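Local coordinates for protein D-aminoacid aminotransferase-like PLP-dependent enzyme (Haemophilus somnus, PDB 3CEB) that carries covalently bound pyridoxal phosphate and probably acts as a class IV aminotransferase-family enzyme, putatively a 4-amino-4-deoxychorismate lyase, at residues F8-I13 / N189-L194. Residues are numbered along the deposited sequence; the frame is centred on the assembly and turned at random.
Sequences FETILI and NAMNGL
Asn189 OD1 is gripped by two donors and shapes the turn that brings Ala190 and Met191 against Thr10 and Leu12 of strand 7-14. Met191 N donates to Asn189 OD1 at 3.0 Å from above the carbonyl plane, well off any lone-pair direction, and closes an Asx turn. Asn192 ND2 reaches Asn189 OD1 at 2.7 Å from the opposite face of that plane, tilted only 25° out of it. This second bond is nearly straight (N-H...O 167°), and the oxygen lies almost in the plane of the Asn192 amide. Two further bonds, from Asn192 N to Asn189 O and from Asn189 N to Asn192 O, fasten the type I beta turn of residues 189-192.

In the fold-type IV PLP enzymes the active site lies between two domains, and this contact joins strand 7-14 of the N-terminal antiparallel sheet to the loop after strand 185-188. Ala190 N donates to a phosphate oxygen of the PLP-modified Lys103, placing the turn at the cofactor's phosphate end.

From this turn Ala190 CB points toward the strand and sits 3.0 Å from Thr10 O, a tight fit for carbon against oxygen. Leu12 answers from the strand with CG anti to its backbone N (chi1 172°), and its two methyls part. Leu12 CD2 rests on Ala190 O at 3.3 Å, while Leu12 CD1 meets CE of the selenomethionine Met191 at 3.5 Å. The Met191 chain, bent at both chi2 and chi3, curls back so that Met191 SE lies 4.0 Å from Leu12 CB, and it also meets Thr10 CG2, crossing that side chain at about a right angle. Met191 additionally packs on Arg65 of strand 63-70 and Tyr82 of strand 75-82, while the Ala190 methyl also touches His24 of helix 21-35.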
ATOM      1  N   PHE A   8       6.646   3.657  -7.460  1.00 31.07           N
ATOM      2  CA  PHE A   8       5.964   2.480  -8.042  1.00 31.15           C
ATOM      3  C   PHE A   8       4.526   2.256  -7.563  1.00 31.74           C
ATOM      4  O   PHE A   8       4.051   2.910  -6.628  1.00 31.89           O
ATOM      5  CB  PHE A   8       6.769   1.225  -7.799  1.00 30.61           C
ATOM      6  CG  PHE A   8       6.816   0.781  -6.366  1.00 29.86           C
ATOM      7  CD1 PHE A   8       7.644   1.390  -5.472  1.00 29.09           C
ATOM      8  CD2 PHE A   8       6.069  -0.318  -5.933  1.00 29.13           C
ATOM      9  CE1 PHE A   8       7.722   0.931  -4.154  1.00 29.48           C
ATOM     10  CE2 PHE A   8       6.144  -0.768  -4.622  1.00 27.05           C
ATOM     11  CZ  PHE A   8       6.951  -0.144  -3.741  1.00 27.48           C
ATOM     12  N   GLU A   9       3.855   1.342  -8.262  1.00 31.55           N
ATOM     13  CA  GLU A   9       2.495   0.921  -7.942  1.00 31.84           C
ATOM     14  C   GLU A   9       2.498  -0.613  -7.952  1.00 32.65           C
ATOM     15  O   GLU A   9       3.178  -1.228  -8.772  1.00 34.24           O
ATOM     16  CB  GLU A   9       1.499   1.462  -8.977  1.00 31.66           C
ATOM     17  CG  GLU A   9       1.203   2.965  -8.835  1.00 32.88           C
ATOM     18  CD  GLU A   9       0.358   3.303  -7.597  1.00 32.80           C
ATOM     19  OE1 GLU A   9      -0.458   2.452  -7.198  1.00 31.86           O
ATOM     20  OE2 GLU A   9       0.532   4.408  -7.012  1.00 35.28           O
ATOM     21  N   THR A  10       1.780  -1.237  -7.034  1.00 32.32           N
ATOM     22  CA  THR A  10       1.669  -2.684  -7.011  1.00 32.21           C
ATOM     23  C   THR A  10       0.210  -3.026  -7.222  1.00 31.25           C
ATOM     24  O   THR A  10      -0.642  -2.653  -6.421  1.00 29.98           O
ATOM     25  CB  THR A  10       2.153  -3.226  -5.675  1.00 32.91           C
ATOM     26  OG1 THR A  10       3.491  -2.786  -5.490  1.00 35.92           O
ATOM     27  CG2 THR A  10       2.148  -4.734  -5.619  1.00 32.79           C
ATOM     28  N   ILE A  11      -0.057  -3.730  -8.314  1.00 30.29           N
ATOM     29  CA  ILE A  11      -1.398  -4.065  -8.703  1.00 30.19           C
ATOM     30  C   ILE A  11      -1.662  -5.551  -8.612  1.00 30.84           C
ATOM     31  O   ILE A  11      -0.850  -6.389  -9.006  1.00 31.60           O
ATOM     32  CB  ILE A  11      -1.643  -3.594 -10.129  1.00 30.51           C
ATOM     33  CG1 ILE A  11      -1.460  -2.056 -10.193  1.00 29.57           C
ATOM     34  CG2 ILE A  11      -3.025  -4.079 -10.624  1.00 29.15           C
ATOM     35  CD1 ILE A  11      -1.077  -1.545 -11.558  1.00 30.62           C
ATOM     36  N   LEU A  12      -2.819  -5.877  -8.056  1.00 30.69           N
ATOM     37  CA  LEU A  12      -3.235  -7.264  -7.916  1.00 29.79           C
ATOM     38  C   LEU A  12      -4.072  -7.684  -9.127  1.00 29.31           C
ATOM     39  O   LEU A  12      -4.901  -6.931  -9.609  1.00 29.16           O
ATOM     40  CB  LEU A  12      -4.044  -7.409  -6.634  1.00 29.42           C
ATOM     41  CG  LEU A  12      -4.757  -8.720  -6.324  1.00 30.49           C
ATOM     42  CD1 LEU A  12      -3.773  -9.867  -6.188  1.00 30.19           C
ATOM     43  CD2 LEU A  12      -5.607  -8.551  -5.041  1.00 28.91           C
ATOM     44  N   ILE A  13      -3.775  -8.861  -9.645  1.00 28.96           N
ATOM     45  CA  ILE A  13      -4.664  -9.551 -10.550  1.00 28.80           C
ATOM     46  C   ILE A  13      -5.275 -10.656  -9.703  1.00 30.27           C
ATOM     47  O   ILE A  13      -4.573 -11.453  -9.100  1.00 29.85           O
ATOM     48  CB  ILE A  13      -3.949 -10.192 -11.732  1.00 28.05           C
ATOM     49  CG1 ILE A  13      -2.983  -9.183 -12.412  1.00 27.84           C
ATOM     50  CG2 ILE A  13      -4.963 -10.747 -12.692  1.00 25.52           C
ATOM     51  CD1 ILE A  13      -3.542  -7.860 -12.774  1.00 25.19           C
ATOM     52  N   ASN A 189      -3.384  -3.929   1.982  1.00 29.84           N
ATOM     53  CA  ASN A 189      -2.682  -3.267   0.906  1.00 30.35           C
ATOM     54  C   ASN A 189      -3.181  -3.852  -0.404  1.00 30.83           C
ATOM     55  O   ASN A 189      -4.169  -4.626  -0.404  1.00 31.61           O
ATOM     56  CB  ASN A 189      -1.145  -3.331   1.044  1.00 30.20           C
ATOM     57  CG  ASN A 189      -0.605  -4.755   1.019  1.00 29.00           C
ATOM     58  OD1 ASN A 189      -1.290  -5.698   0.608  1.00 25.01           O
ATOM     59  ND2 ASN A 189       0.631  -4.905   1.431  1.00 26.52           N
ATOM     60  N   ALA A 190      -2.545  -3.474  -1.513  1.00 30.43           N
ATOM     61  CA  ALA A 190      -3.048  -3.922  -2.836  1.00 30.32           C
ATOM     62  C   ALA A 190      -3.194  -5.452  -2.864  1.00 29.79           C
ATOM     63  O   ALA A 190      -4.131  -5.977  -3.498  1.00 30.24           O
ATOM     64  CB  ALA A 190      -2.155  -3.432  -3.980  1.00 29.20           C
HETATM   65  N   MSE A 191      -2.308  -6.156  -2.143  1.00 29.17           N
HETATM   66  CA  MSE A 191      -2.262  -7.639  -2.190  1.00 29.00           C
HETATM   67  C   MSE A 191      -3.023  -8.286  -1.048  1.00 29.34           C
HETATM   68  O   MSE A 191      -3.110  -9.488  -1.004  1.00 29.90           O
HETATM   69  CB  MSE A 191      -0.817  -8.159  -2.130  1.00 28.64           C
HETATM   70  CG  MSE A 191       0.124  -7.576  -3.177  1.00 27.74           C
HETATM   71 SE   MSE A 191      -0.475  -7.934  -4.985  0.75 24.92          SE
HETATM   72  CE  MSE A 191      -0.472  -9.855  -4.966  1.00 24.18           C
ATOM     73  N   ASN A 192      -3.518  -7.481  -0.112  1.00 29.73           N
ATOM     74  CA  ASN A 192      -4.193  -7.959   1.081  1.00 30.05           C
ATOM     75  C   ASN A 192      -5.449  -7.169   1.359  1.00 31.24           C
ATOM     76  O   ASN A 192      -5.430  -6.104   1.937  1.00 30.92           O
ATOM     77  CB  ASN A 192      -3.313  -7.850   2.308  1.00 30.22           C
ATOM     78  CG  ASN A 192      -2.101  -8.721   2.247  1.00 29.65           C
ATOM     79  OD1 ASN A 192      -2.077  -9.789   2.845  1.00 32.68           O
ATOM     80  ND2 ASN A 192      -1.081  -8.278   1.531  1.00 28.93           N
ATOM     81  N   GLY A 193      -6.553  -7.725   0.908  1.00 33.24           N
ATOM     82  CA  GLY A 193      -7.839  -7.129   1.084  1.00 34.58           C
ATOM     83  C   GLY A 193      -8.416  -7.480   2.426  1.00 35.94           C
ATOM     84  O   GLY A 193      -7.754  -8.049   3.301  1.00 35.88           O
ATOM     85  N   LEU A 194      -9.677  -7.135   2.573  1.00 37.67           N
ATOM     86  CA  LEU A 194     -10.340  -7.317   3.831  1.00 39.31           C
ATOM     87  C   LEU A 194     -11.109  -8.614   3.750  1.00 40.12           C
ATOM     88  O   LEU A 194     -11.046  -9.401   2.811  1.00 40.70           O
ATOM     89  CB  LEU A 194     -11.256  -6.125   4.108  1.00 39.67           C
ATOM     90  CG  LEU A 194     -12.066  -6.114   5.399  1.00 40.65           C
ATOM     91  CD1 LEU A 194     -11.151  -6.019   6.580  1.00 41.16           C
ATOM     92  CD2 LEU A 194     -13.054  -4.956   5.387  1.00 40.43           C
ATOM     93  OXT LEU A 194     -11.821  -8.926   4.672  1.00 41.64           O
TER